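Long-range contacts in transmembrane oligosaccharyl transferase (Archaeoglobus fulgidus, PDB 3WAJ), which belongs to the STT3 family of membrane-embedded transferases of the GT-C class and carries a bound zinc ion: residues 77-85 and 268-276; 228-239 and 403-413. One frame throughout, in Å; residues are numbered along the deposited sequence.

Interaction 1 (77-85 and 268-276). With SO4 (sulfate ion), chain C.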
loop_
_atom_site.group_PDB
_atom_site.type_symbol
_atom_site.label_atom_id
_atom_site.label_comp_id
_atom_site.label_asym_id
_atom_site.label_seq_id
_atom_site.Cartn_x
_atom_site.Cartn_y
_atom_site.Cartn_z
ATOM N N GLY A 77 -15.373 -10.647 -1.018
ATOM C CA GLY A 77 -14.701 -10.559 -2.302
ATOM C C GLY A 77 -14.527 -9.103 -2.699
ATOM O O GLY A 77 -15.256 -8.230 -2.219
ATOM N N SER A 78 -13.566 -8.837 -3.578
ATOM C CA SER A 78 -13.243 -7.478 -3.989
ATOM C C SER A 78 -13.205 -7.370 -5.512
ATOM O O SER A 78 -12.562 -8.192 -6.196
ATOM C CB SER A 78 -11.859 -7.064 -3.444
ATOM O OG SER A 78 -11.936 -6.390 -2.206
ATOM N N TYR A 79 -13.861 -6.340 -6.040
ATOM C CA TYR A 79 -13.635 -5.968 -7.426
ATOM C C TYR A 79 -12.197 -5.514 -7.547
ATOM O O TYR A 79 -11.662 -4.920 -6.624
ATOM C CB TYR A 79 -14.547 -4.823 -7.833
ATOM C CG TYR A 79 -15.999 -5.213 -7.821
ATOM C CD1 TYR A 79 -16.603 -5.737 -8.953
ATOM C CD2 TYR A 79 -16.762 -5.061 -6.679
ATOM C CE1 TYR A 79 -17.922 -6.094 -8.944
ATOM C CE2 TYR A 79 -18.075 -5.417 -6.656
ATOM C CZ TYR A 79 -18.654 -5.930 -7.792
ATOM O OH TYR A 79 -19.981 -6.291 -7.766
ATOM N N THR A 80 -11.585 -5.777 -8.692
ATOM C CA THR A 80 -10.173 -5.492 -8.884
ATOM C C THR A 80 -10.009 -4.216 -9.688
ATOM O O THR A 80 -10.302 -4.196 -10.891
ATOM C CB THR A 80 -9.476 -6.655 -9.639
ATOM O OG1 THR A 80 -10.022 -6.765 -10.958
ATOM C CG2 THR A 80 -9.726 -7.961 -8.942
ATOM N N HIS A 81 -9.538 -3.146 -9.055
ATOM C CA HIS A 81 -9.269 -1.941 -9.841
ATOM C C HIS A 81 -7.934 -1.987 -10.578
ATOM O O HIS A 81 -7.699 -1.160 -11.462
ATOM C CB HIS A 81 -9.378 -0.665 -9.014
ATOM C CG HIS A 81 -8.259 -0.480 -8.041
ATOM N ND1 HIS A 81 -8.260 -1.063 -6.794
ATOM C CD2 HIS A 81 -7.101 0.218 -8.132
ATOM C CE1 HIS A 81 -7.147 -0.741 -6.160
ATOM N NE2 HIS A 81 -6.425 0.041 -6.948
ATOM N N PHE A 82 -7.064 -2.936 -10.239
ATOM C CA PHE A 82 -5.753 -3.015 -10.907
ATOM C C PHE A 82 -5.928 -3.237 -12.394
ATOM O O PHE A 82 -6.630 -4.159 -12.813
ATOM C CB PHE A 82 -4.892 -4.138 -10.323
ATOM C CG PHE A 82 -4.201 -3.771 -9.046
ATOM C CD1 PHE A 82 -4.585 -2.635 -8.321
ATOM C CD2 PHE A 82 -3.147 -4.543 -8.572
ATOM C CE1 PHE A 82 -3.939 -2.295 -7.118
ATOM C CE2 PHE A 82 -2.488 -4.210 -7.376
ATOM C CZ PHE A 82 -2.885 -3.084 -6.649
ATOM N N GLY A 83 -5.289 -2.388 -13.187
ATOM C CA GLY A 83 -5.556 -2.329 -14.613
ATOM C C GLY A 83 -5.015 -3.473 -15.451
ATOM O O GLY A 83 -4.068 -4.162 -15.055
ATOM N N PRO A 84 -5.617 -3.671 -16.637
ATOM C CA PRO A 84 -5.151 -4.726 -17.538
ATOM C C PRO A 84 -3.764 -4.481 -18.117
ATOM O O PRO A 84 -3.117 -5.472 -18.452
ATOM C CB PRO A 84 -6.209 -4.746 -18.654
ATOM C CG PRO A 84 -6.938 -3.417 -18.550
ATOM C CD PRO A 84 -6.878 -3.053 -17.097
ATOM N N PHE A 85 -3.297 -3.238 -18.234
ATOM C CA PHE A 85 -1.971 -3.050 -18.830
ATOM C C PHE A 85 -0.889 -3.900 -18.158
ATOM O O PHE A 85 -0.189 -4.686 -18.811
ATOM C CB PHE A 85 -1.507 -1.590 -18.860
ATOM C CG PHE A 85 -0.066 -1.456 -19.289
ATOM C CD1 PHE A 85 0.931 -1.208 -18.360
ATOM C CD2 PHE A 85 0.299 -1.656 -20.620
ATOM C CE1 PHE A 85 2.271 -1.131 -18.746
ATOM C CE2 PHE A 85 1.640 -1.570 -21.025
ATOM C CZ PHE A 85 2.630 -1.308 -20.084
ATOM N N TYR A 268 -17.301 -3.383 -14.404
ATOM C CA TYR A 268 -17.790 -2.911 -13.118
ATOM C C TYR A 268 -19.255 -2.494 -13.225
ATOM O O TYR A 268 -19.607 -1.714 -14.098
ATOM C CB TYR A 268 -16.947 -1.733 -12.639
ATOM C CG TYR A 268 -17.217 -1.351 -11.218
ATOM C CD1 TYR A 268 -17.987 -0.243 -10.914
ATOM C CD2 TYR A 268 -16.705 -2.109 -10.172
ATOM C CE1 TYR A 268 -18.239 0.116 -9.601
ATOM C CE2 TYR A 268 -16.947 -1.770 -8.864
ATOM C CZ TYR A 268 -17.718 -0.652 -8.580
ATOM O OH TYR A 268 -17.958 -0.300 -7.270
ATOM N N PRO A 269 -20.104 -3.005 -12.316
ATOM C CA PRO A 269 -21.558 -2.787 -12.335
ATOM C C PRO A 269 -21.948 -1.406 -11.826
ATOM O O PRO A 269 -22.522 -1.297 -10.732
ATOM C CB PRO A 269 -22.072 -3.851 -11.362
ATOM C CG PRO A 269 -20.953 -3.994 -10.363
ATOM C CD PRO A 269 -19.679 -3.820 -11.161
ATOM N N GLY A 270 -21.649 -0.372 -12.608
ATOM C CA GLY A 270 -21.907 0.997 -12.195
ATOM C C GLY A 270 -20.927 1.983 -12.802
ATOM O O GLY A 270 -20.146 1.632 -13.685
ATOM N N PHE A 271 -20.980 3.224 -12.334
ATOM C CA PHE A 271 -20.056 4.254 -12.781
ATOM C C PHE A 271 -18.983 4.484 -11.739
ATOM O O PHE A 271 -19.282 4.706 -10.562
ATOM C CB PHE A 271 -20.796 5.563 -13.068
ATOM C CG PHE A 271 -21.567 5.544 -14.346
ATOM C CD1 PHE A 271 -21.176 4.713 -15.386
ATOM C CD2 PHE A 271 -22.681 6.341 -14.514
ATOM C CE1 PHE A 271 -21.884 4.682 -16.583
ATOM C CE2 PHE A 271 -23.392 6.311 -15.705
ATOM C CZ PHE A 271 -22.992 5.480 -16.739
ATOM N N SER A 272 -17.726 4.441 -12.170
ATOM C CA SER A 272 -16.616 4.589 -11.242
ATOM C C SER A 272 -15.501 5.406 -11.867
ATOM O O SER A 272 -15.304 5.394 -13.084
ATOM C CB SER A 272 -16.082 3.206 -10.849
ATOM O OG SER A 272 -15.024 3.331 -9.922
ATOM N N THR A 273 -14.754 6.110 -11.029
ATOM C CA THR A 273 -13.563 6.799 -11.504
ATOM C C THR A 273 -12.294 5.959 -11.296
ATOM O O THR A 273 -11.214 6.382 -11.700
ATOM C CB THR A 273 -13.400 8.166 -10.826
ATOM O OG1 THR A 273 -13.291 7.975 -9.416
ATOM C CG2 THR A 273 -14.597 9.061 -11.123
ATOM N N ILE A 274 -12.419 4.784 -10.667
ATOM C CA ILE A 274 -11.241 3.932 -10.415
ATOM C C ILE A 274 -11.351 2.502 -11.004
ATOM O O ILE A 274 -10.452 2.034 -11.703
ATOM C CB ILE A 274 -10.805 3.947 -8.902
ATOM C CG1 ILE A 274 -9.396 3.355 -8.723
ATOM C CG2 ILE A 274 -11.829 3.242 -8.014
ATOM C CD1 ILE A 274 -8.281 4.123 -9.460
ATOM N N PHE A 275 -12.468 1.835 -10.750
ATOM C CA PHE A 275 -12.775 0.561 -11.393
ATOM C C PHE A 275 -13.077 0.700 -12.895
ATOM O O PHE A 275 -13.393 1.795 -13.385
ATOM C CB PHE A 275 -13.948 -0.102 -10.675
ATOM C CG PHE A 275 -13.671 -0.404 -9.220
ATOM C CD1 PHE A 275 -12.883 -1.504 -8.865
ATOM C CD2 PHE A 275 -14.175 0.416 -8.208
ATOM C CE1 PHE A 275 -12.609 -1.801 -7.515
ATOM C CE2 PHE A 275 -13.906 0.130 -6.851
ATOM C CZ PHE A 275 -13.117 -0.985 -6.506
ATOM N N TYR A 276 -12.988 -0.412 -13.623
ATOM C CA TYR A 276 -13.132 -0.377 -15.079
ATOM C C TYR A 276 -14.592 -0.359 -15.548
ATOM O O TYR A 276 -15.224 -1.397 -15.752
ATOM C CB TYR A 276 -12.251 -1.453 -15.742
ATOM C CG TYR A 276 -10.821 -0.986 -15.712
ATOM C CD1 TYR A 276 -10.292 -0.237 -16.763
ATOM C CD2 TYR A 276 -10.028 -1.191 -14.586
ATOM C CE1 TYR A 276 -8.995 0.248 -16.722
ATOM C CE2 TYR A 276 -8.726 -0.705 -14.529
ATOM C CZ TYR A 276 -8.215 0.013 -15.597
ATOM O OH TYR A 276 -6.924 0.491 -15.541
HETATM S S SO4 C . -4.016 2.900 -6.541
HETATM O O1 SO4 C . -3.771 1.468 -6.327
HETATM O O2 SO4 C . -5.458 3.138 -6.423
HETATM O O3 SO4 C . -3.287 3.657 -5.522
HETATM O O4 SO4 C . -3.570 3.351 -7.865
HETATM O O HOH W 1 -12.603 -2.854 -12.029
HETATM O O HOH W 2 -7.505 1.538 -11.517
#

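Interaction 2 (228-239 and 403-413)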
loop_
_atom_site.group_PDB
_atom_site.type_symbol
_atom_site.label_atom_id
_atom_site.label_comp_id
_atom_site.label_asym_id
_atom_site.label_seq_id
_atom_site.Cartn_x
_atom_site.Cartn_y
_atom_site.Cartn_z
ATOM N N PHE A 228 -5.779 22.357 -23.071
ATOM C CA PHE A 228 -4.863 22.847 -24.110
ATOM C C PHE A 228 -5.655 23.534 -25.202
ATOM O O PHE A 228 -5.254 24.584 -25.704
ATOM C CB PHE A 228 -4.043 21.721 -24.768
ATOM C CG PHE A 228 -3.137 20.967 -23.826
ATOM C CD1 PHE A 228 -2.875 21.431 -22.542
ATOM C CD2 PHE A 228 -2.539 19.790 -24.241
ATOM C CE1 PHE A 228 -2.039 20.719 -21.677
ATOM C CE2 PHE A 228 -1.702 19.075 -23.387
ATOM C CZ PHE A 228 -1.450 19.541 -22.106
ATOM N N MET A 229 -6.772 22.926 -25.586
ATOM C CA MET A 229 -7.581 23.469 -26.665
ATOM C C MET A 229 -8.337 24.697 -26.190
ATOM O O MET A 229 -8.388 25.708 -26.891
ATOM C CB MET A 229 -8.527 22.411 -27.232
ATOM C CG MET A 229 -7.789 21.187 -27.741
ATOM S SD MET A 229 -8.896 19.876 -28.271
ATOM C CE MET A 229 -9.812 20.740 -29.549
ATOM N N PHE A 230 -8.907 24.607 -24.995
ATOM C CA PHE A 230 -9.607 25.740 -24.405
ATOM C C PHE A 230 -8.744 27.003 -24.511
ATOM O O PHE A 230 -9.143 27.984 -25.135
ATOM C CB PHE A 230 -9.952 25.454 -22.946
ATOM C CG PHE A 230 -10.647 26.590 -22.255
ATOM C CD1 PHE A 230 -12.016 26.767 -22.391
ATOM C CD2 PHE A 230 -9.934 27.488 -21.471
ATOM C CE1 PHE A 230 -12.672 27.824 -21.749
ATOM C CE2 PHE A 230 -10.580 28.551 -20.828
ATOM C CZ PHE A 230 -11.947 28.715 -20.966
ATOM N N PHE A 231 -7.539 26.948 -23.950
ATOM C CA PHE A 231 -6.645 28.106 -23.918
ATOM C C PHE A 231 -6.093 28.531 -25.285
ATOM O O PHE A 231 -5.953 29.723 -25.540
ATOM C CB PHE A 231 -5.529 27.915 -22.871
ATOM C CG PHE A 231 -6.010 28.069 -21.445
ATOM C CD1 PHE A 231 -6.515 29.288 -20.995
ATOM C CD2 PHE A 231 -5.976 26.997 -20.560
ATOM C CE1 PHE A 231 -6.974 29.427 -19.678
ATOM C CE2 PHE A 231 -6.433 27.136 -19.243
ATOM C CZ PHE A 231 -6.927 28.346 -18.805
ATOM N N ALA A 232 -5.796 27.572 -26.162
ATOM C CA ALA A 232 -5.406 27.901 -27.542
ATOM C C ALA A 232 -6.512 28.660 -28.289
ATOM O O ALA A 232 -6.249 29.374 -29.258
ATOM C CB ALA A 232 -5.003 26.656 -28.312
ATOM N N PHE A 233 -7.747 28.493 -27.834
ATOM C CA PHE A 233 -8.871 29.197 -28.431
ATOM C C PHE A 233 -9.113 30.558 -27.766
ATOM O O PHE A 233 -9.060 31.580 -28.449
ATOM C CB PHE A 233 -10.137 28.314 -28.454
ATOM C CG PHE A 233 -10.176 27.325 -29.611
ATOM C CD1 PHE A 233 -11.123 27.450 -30.618
ATOM C CD2 PHE A 233 -9.259 26.277 -29.691
ATOM C CE1 PHE A 233 -11.168 26.546 -31.692
ATOM C CE2 PHE A 233 -9.289 25.362 -30.766
ATOM C CZ PHE A 233 -10.241 25.495 -31.761
ATOM N N VAL A 234 -9.342 30.598 -26.449
ATOM C CA VAL A 234 -9.628 31.896 -25.808
ATOM C C VAL A 234 -8.426 32.848 -25.788
ATOM O O VAL A 234 -8.553 33.999 -25.377
ATOM C CB VAL A 234 -10.236 31.767 -24.394
ATOM C CG1 VAL A 234 -11.353 30.736 -24.388
ATOM C CG2 VAL A 234 -9.164 31.403 -23.393
ATOM N N LEU A 235 -7.271 32.365 -26.242
ATOM C CA LEU A 235 -6.087 33.207 -26.389
ATOM C C LEU A 235 -5.589 33.248 -27.836
ATOM O O LEU A 235 -4.420 33.546 -28.084
ATOM C CB LEU A 235 -4.969 32.742 -25.449
ATOM C CG LEU A 235 -5.376 32.650 -23.979
ATOM C CD1 LEU A 235 -4.287 32.015 -23.123
ATOM C CD2 LEU A 235 -5.735 34.017 -23.446
ATOM N N ALA A 236 -6.475 32.963 -28.790
ATOM C CA ALA A 236 -6.111 32.978 -30.216
ATOM C C ALA A 236 -5.517 34.320 -30.665
ATOM O O ALA A 236 -4.856 34.403 -31.706
ATOM C CB ALA A 236 -7.298 32.602 -31.078
ATOM N N GLY A 237 -5.775 35.364 -29.883
ATOM C CA GLY A 237 -5.060 36.617 -30.031
ATOM C C GLY A 237 -3.554 36.434 -29.898
ATOM O O GLY A 237 -2.840 36.447 -30.904
ATOM N N PHE A 238 -3.064 36.259 -28.671
ATOM C CA PHE A 238 -1.617 36.172 -28.462
ATOM C C PHE A 238 -1.071 34.749 -28.287
ATOM O O PHE A 238 -0.109 34.530 -27.557
ATOM C CB PHE A 238 -1.123 37.146 -27.369
ATOM C CG PHE A 238 -1.296 36.655 -25.948
ATOM C CD1 PHE A 238 -0.363 36.999 -24.976
ATOM C CD2 PHE A 238 -2.386 35.883 -25.576
ATOM C CE1 PHE A 238 -0.502 36.565 -23.663
ATOM C CE2 PHE A 238 -2.530 35.444 -24.264
ATOM C CZ PHE A 238 -1.587 35.789 -23.306
ATOM N N VAL A 239 -1.698 33.792 -28.968
ATOM C CA VAL A 239 -1.153 32.447 -29.131
ATOM C C VAL A 239 -1.572 31.919 -30.498
ATOM O O VAL A 239 -2.766 31.786 -30.766
ATOM C CB VAL A 239 -1.657 31.451 -28.043
ATOM C CG1 VAL A 239 -1.341 30.003 -28.450
ATOM C CG2 VAL A 239 -1.047 31.753 -26.685
ATOM N N ARG A 403 5.255 33.544 -26.961
ATOM C CA ARG A 403 3.937 32.957 -27.189
ATOM C C ARG A 403 3.532 31.703 -27.965
ATOM O O ARG A 403 2.555 31.709 -28.714
ATOM C CB ARG A 403 2.948 34.020 -27.679
ATOM C CG ARG A 403 3.227 34.541 -29.079
ATOM C CD ARG A 403 2.685 35.950 -29.262
ATOM N NE ARG A 403 2.734 36.720 -28.023
ATOM C CZ ARG A 403 2.559 38.035 -27.953
ATOM N NH1 ARG A 403 2.325 38.734 -29.055
ATOM N NH2 ARG A 403 2.620 38.653 -26.782
ATOM N N SER A 404 4.290 30.628 -27.770
ATOM C CA SER A 404 3.989 29.341 -28.384
ATOM C C SER A 404 2.975 28.381 -27.774
ATOM O O SER A 404 2.616 28.516 -26.604
ATOM C CB SER A 404 5.372 28.690 -28.432
ATOM O OG SER A 404 5.305 27.390 -28.993
ATOM N N PHE A 405 2.507 27.414 -28.558
ATOM C CA PHE A 405 1.497 26.480 -28.059
ATOM C C PHE A 405 2.065 25.326 -27.216
ATOM O O PHE A 405 1.572 25.100 -26.109
ATOM C CB PHE A 405 0.602 25.941 -29.182
ATOM C CG PHE A 405 -0.324 24.834 -28.741
ATOM C CD1 PHE A 405 0.036 23.501 -28.906
ATOM C CD2 PHE A 405 -1.548 25.125 -28.152
ATOM C CE1 PHE A 405 -0.808 22.481 -28.503
ATOM C CE2 PHE A 405 -2.401 24.106 -27.739
ATOM C CZ PHE A 405 -2.030 22.783 -27.916
ATOM N N PRO A 406 3.077 24.588 -27.734
ATOM C CA PRO A 406 3.623 23.486 -26.922
ATOM C C PRO A 406 4.090 23.933 -25.543
ATOM O O PRO A 406 3.811 23.239 -24.557
ATOM C CB PRO A 406 4.815 23.000 -27.747
ATOM C CG PRO A 406 4.439 23.291 -29.137
ATOM C CD PRO A 406 3.687 24.607 -29.079
ATOM N N GLU A 407 4.778 25.070 -25.476
ATOM C CA GLU A 407 5.234 25.600 -24.196
ATOM C C GLU A 407 4.041 25.891 -23.284
ATOM O O GLU A 407 4.076 25.617 -22.085
ATOM C CB GLU A 407 6.085 26.854 -24.409
ATOM C CG GLU A 407 6.816 27.335 -23.161
ATOM C CD GLU A 407 7.974 28.282 -23.474
ATOM O OE1 GLU A 407 8.368 28.376 -24.658
ATOM O OE2 GLU A 407 8.490 28.928 -22.531
ATOM N N MET A 408 2.973 26.434 -23.853
ATOM C CA MET A 408 1.782 26.703 -23.060
ATOM C C MET A 408 1.168 25.402 -22.536
ATOM O O MET A 408 0.735 25.332 -21.389
ATOM C CB MET A 408 0.744 27.497 -23.857
ATOM C CG MET A 408 -0.430 27.962 -23.005
ATOM S SD MET A 408 -1.849 28.489 -23.978
ATOM C CE MET A 408 -2.102 27.048 -25.017
ATOM N N ALA A 409 1.144 24.377 -23.383
ATOM C CA ALA A 409 0.591 23.079 -23.012
ATOM C C ALA A 409 1.332 22.512 -21.803
ATOM O O ALA A 409 0.723 21.995 -20.871
ATOM C CB ALA A 409 0.661 22.117 -24.191
ATOM N N LEU A 410 2.654 22.634 -21.816
ATOM C CA LEU A 410 3.475 22.106 -20.732
ATOM C C LEU A 410 3.172 22.774 -19.386
ATOM O O LEU A 410 3.055 22.093 -18.361
ATOM C CB LEU A 410 4.962 22.221 -21.082
ATOM C CG LEU A 410 5.893 21.134 -20.544
ATOM C CD1 LEU A 410 5.681 19.792 -21.263
ATOM C CD2 LEU A 410 7.332 21.610 -20.663
ATOM N N LEU A 411 3.039 24.101 -19.394
ATOM C CA LEU A 411 2.704 24.858 -18.185
ATOM C C LEU A 411 1.361 24.438 -17.591
ATOM O O LEU A 411 1.230 24.286 -16.375
ATOM C CB LEU A 411 2.719 26.362 -18.474
ATOM C CG LEU A 411 4.088 27.004 -18.232
ATOM C CD1 LEU A 411 4.210 28.366 -18.914
ATOM C CD2 LEU A 411 4.346 27.125 -16.735
ATOM N N ILE A 412 0.378 24.256 -18.469
ATOM C CA ILE A 412 -0.960 23.832 -18.089
ATOM C C ILE A 412 -0.899 22.466 -17.425
ATOM O O ILE A 412 -1.569 22.216 -16.426
ATOM C CB ILE A 412 -1.878 23.756 -19.332
ATOM C CG1 ILE A 412 -2.116 25.150 -19.913
ATOM C CG2 ILE A 412 -3.214 23.106 -18.999
ATOM C CD1 ILE A 412 -3.046 25.148 -21.120
ATOM N N TRP A 413 -0.097 21.576 -17.997
ATOM C CA TRP A 413 0.119 20.256 -17.419
ATOM C C TRP A 413 0.732 20.382 -16.027
ATOM O O TRP A 413 0.276 19.744 -15.085
ATOM C CB TRP A 413 1.026 19.423 -18.332
ATOM C CG TRP A 413 1.591 18.181 -17.692
ATOM C CD1 TRP A 413 0.890 17.115 -17.190
ATOM C CD2 TRP A 413 2.979 17.867 -17.517
ATOM N NE1 TRP A 413 1.763 16.166 -16.707
ATOM C CE2 TRP A 413 3.049 16.601 -16.897
ATOM C CE3 TRP A 413 4.167 18.534 -17.822
ATOM C CZ2 TRP A 413 4.265 15.990 -16.577
ATOM C CZ3 TRP A 413 5.378 17.927 -17.502
ATOM C CH2 TRP A 413 5.416 16.671 -16.888
#

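Interaction 1 (77-85 and 268-276)
Two connecting segments of the membrane domain's GT-C fold, 77-85 and the loop 268-276, meet through a chain of aromatic contacts, beginning with a T-shaped (edge-to-face) pair of Tyr-268 on Tyr-79. The edge of Tyr-268 points at the face of Tyr-79, the centroids 5.0 Å apart and the planes at 72°, with Tyr-268 CE2 nearest Tyr-79 CG, away from the ring centre. Farther along the same ring, Pro-269 CG reaches Tyr-79 OH. Phe-275 comes next, its CE1 meeting Tyr-79 O at 3.4 Å. The edge of His-81 is turned toward the face of Phe-275 in an offset edge-to-face pair with planes at 86°. No direct hydrogen bond joins the two segments; instead, a water accepts from Tyr-276 N and donates to Thr-80 O, both at 2.9 Å. His-81 NE2 donates almost straight (173°) to sulfate O1 at 3.1 Å, and His-162 and Arg-426 also bind this ion, which probably came from the crystallisation liquor. Phe-82 packs against Asp-47, a zinc ligand, which places the contact beside the metal site. Two tyrosine hydroxyls are held by backbone carbonyls outside the pair, Tyr-79 OH by Pro-531 O and Tyr-276 OH by Val-212 O. At the far end, Pro-84 CD sits over one face of the Tyr-276 ring in a CH-pi contact, 4.0 Å from the centroid.

Interaction 2 (228-239 and 403-413)
Phe-228 O accepts the helical hydrogen bond from Ala-232 N at 3.1 Å, and across the interface the edge of the Phe-405 ring also abuts it, with Phe-405 CE2 at 3.5 Å. The Phe-405 side chain extends with CG anti to the backbone N (chi1 172°), which carries the ring over to Phe-228 O and to Ala-232 CB, 3.7 Å from Phe-405 CE2. Tyr-181, on helix 163-181, meets the same ring from outside the pair. The Phe-228 ring, in turn, lies with one face against Ala-409: the methyl CB stands 3.7 Å from the centroid, only 1° off the ring normal, a nearly centred CH-pi contact. Ile-412 CG2 fills in at the edge of that ring, while its other branch ends in CD1, which abuts Phe-231 CD2 at 3.5 Å. All this is helix-to-helix packing in the membrane domain: segments 228-234 and 405-413 run at 130° to each other, their axes 10.1 Å apart at closest approach, and no hydrogen bond joins them. Met-408 bridges to the turn that follows the first helix. A bend at its last torsion directs CE to the backbone at Ala-232, while SD rests against Phe-231 CB and, more distantly, Leu-235 and Val-239. Beyond the helices, the poorly ordered Arg-403 lays one face of its guanidinium over Phe-238 CB, with Arg-403 CZ 3.8 Å from Phe-238 CB and Arg-403 NH2 at the edge of the phenyl ring.

How the interactions relate
Starting at the N terminus, the chain enters interaction 1 at 77-85, runs through a largely helical stretch that includes 228-239, and closes a loop of 182 intervening residues at 268-276. Interaction 2 opens before that closure and ends at 403-413, with 163 residues between its segments, so the two loops cross. Their overlap, from 228 to 276, belongs to both. Interaction 1 joins strand 78-79 and the start of helix 84-96 to the connection before helix 278-303; interaction 2 ties helix 221-234 to helix 405-420. The centres lie 34 Å apart, with nearest atoms about 17 Å apart, so they fasten separate parts of the membrane domain and do not touch.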